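Local coordinates for dimethyl-sulfide monooxygenase (Hyphomicrobium sulfonivorans, PDB 6AK1), which oxidises dimethyl sulfide with NADH and molecular oxygen to methanethiol and formaldehyde, as the FMN-dependent large subunit of a two-component monooxygenase, at residues 135-139 against 140-144. Numbering follows the deposited sequence.
Sequences VSSYL and NSAAL
In the bacterial luciferase-like TIM barrel, the loop leaving strand 130-135 turns into helix 140-146, and the contact is the turn from loop to helix, where L139 and S137 meet A142. The carbonyl O of L139 accepts a hydrogen bond from the backbone N of A142 at 3.1 Å. It is bent, 140° at the hydrogen, with the donor 42° out of the carbonyl plane, consistent with the short i to i+3 span. From the next carbonyl the spacing lengthens: N of L144 is hydrogen-bonded to O of N140 at 3.2 Å, the alpha-helical i to i+4 pattern. A142 suits its place because a lone methyl fits close to the loop: CB lies 3.3 Å from O of L139 and 3.8 Å from OG of S137. A chi1 of 162° swings that OG toward the methyl. Buried L139 leads away to rest on Y63, while N140 is exposed, where a polar amide can meet solvent. The side chain of A143 is about 7 Å from that of H154, a probable FMN-binding residue. Buried S141 OG is satisfied by a hydrogen bond with N of V62, after strand 53-57; F109, after strand 100-106, touches S137 and A142, which also meets V60.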
loop_
_atom_site.group_PDB
_atom_site.type_symbol
_atom_site.label_atom_id
_atom_site.label_comp_id
_atom_site.label_asym_id
_atom_site.label_seq_id
_atom_site.Cartn_x
_atom_site.Cartn_y
_atom_site.Cartn_z
ATOM N N VAL A 135 2.941 1.055 -7.570
ATOM C CA VAL A 135 3.886 -0.042 -7.694
ATOM C C VAL A 135 4.333 -0.164 -9.146
ATOM O O VAL A 135 3.690 0.341 -10.074
ATOM C CB VAL A 135 3.313 -1.387 -7.175
ATOM C CG1 VAL A 135 2.735 -1.230 -5.777
ATOM C CG2 VAL A 135 2.264 -1.945 -8.113
ATOM N N SER A 136 5.483 -0.823 -9.322
ATOM C CA SER A 136 6.009 -1.236 -10.622
ATOM C C SER A 136 6.059 -2.762 -10.635
ATOM O O SER A 136 6.953 -3.361 -10.024
ATOM C CB SER A 136 7.392 -0.639 -10.889
ATOM O OG SER A 136 7.448 0.742 -10.538
ATOM N N SER A 137 5.096 -3.385 -11.326
ATOM C CA SER A 137 4.962 -4.839 -11.336
ATOM C C SER A 137 6.274 -5.520 -11.709
ATOM O O SER A 137 7.009 -5.059 -12.588
ATOM C CB SER A 137 3.869 -5.261 -12.326
ATOM O OG SER A 137 3.999 -6.639 -12.666
ATOM N N TYR A 138 6.554 -6.642 -11.055
ATOM C CA TYR A 138 7.803 -7.344 -11.310
ATOM C C TYR A 138 7.665 -8.832 -11.557
ATOM O O TYR A 138 8.597 -9.415 -12.125
ATOM C CB TYR A 138 8.792 -7.130 -10.151
ATOM C CG TYR A 138 8.417 -7.821 -8.860
ATOM C CD1 TYR A 138 7.440 -7.290 -8.026
ATOM C CD2 TYR A 138 9.054 -9.001 -8.467
ATOM C CE1 TYR A 138 7.092 -7.923 -6.841
ATOM C CE2 TYR A 138 8.710 -9.644 -7.281
ATOM C CZ TYR A 138 7.733 -9.095 -6.472
ATOM O OH TYR A 138 7.390 -9.717 -5.293
ATOM N N LEU A 139 6.558 -9.471 -11.176
ATOM C CA LEU A 139 6.474 -10.917 -11.344
ATOM C C LEU A 139 6.375 -11.273 -12.828
ATOM O O LEU A 139 5.623 -10.656 -13.591
ATOM C CB LEU A 139 5.298 -11.494 -10.550
ATOM C CG LEU A 139 5.474 -11.455 -9.024
ATOM C CD1 LEU A 139 4.209 -11.919 -8.344
ATOM C CD2 LEU A 139 6.669 -12.298 -8.561
ATOM N N ASN A 140 7.149 -12.287 -13.223
ATOM C CA ASN A 140 7.507 -12.490 -14.626
ATOM C C ASN A 140 6.306 -12.881 -15.484
ATOM O O ASN A 140 6.227 -12.492 -16.653
ATOM C CB ASN A 140 8.615 -13.548 -14.704
ATOM C CG ASN A 140 9.017 -13.905 -16.133
ATOM O OD1 ASN A 140 8.985 -15.083 -16.518
ATOM N ND2 ASN A 140 9.409 -12.898 -16.921
ATOM N N SER A 141 5.371 -13.666 -14.942
ATOM C CA SER A 141 4.237 -14.098 -15.753
ATOM C C SER A 141 3.304 -12.942 -16.105
ATOM O O SER A 141 2.532 -13.050 -17.069
ATOM C CB SER A 141 3.461 -15.206 -15.035
ATOM O OG SER A 141 2.794 -14.688 -13.895
ATOM N N ALA A 142 3.345 -11.847 -15.347
ATOM C CA ALA A 142 2.572 -10.666 -15.719
ATOM C C ALA A 142 3.047 -10.107 -17.054
ATOM O O ALA A 142 2.243 -9.858 -17.957
ATOM C CB ALA A 142 2.673 -9.608 -14.620
ATOM N N ALA A 143 4.362 -9.915 -17.198
ATOM C CA ALA A 143 4.915 -9.458 -18.470
ATOM C C ALA A 143 4.547 -10.407 -19.605
ATOM O O ALA A 143 4.155 -9.962 -20.689
ATOM C CB ALA A 143 6.435 -9.304 -18.369
ATOM N N LEU A 144 4.628 -11.720 -19.361
ATOM C CA LEU A 144 4.350 -12.701 -20.411
ATOM C C LEU A 144 2.870 -12.723 -20.809
ATOM O O LEU A 144 2.545 -12.960 -21.975
ATOM C CB LEU A 144 4.802 -14.091 -19.953
ATOM C CG LEU A 144 6.305 -14.268 -19.672
ATOM C CD1 LEU A 144 6.646 -15.700 -19.226
ATOM C CD2 LEU A 144 7.135 -13.883 -20.880
#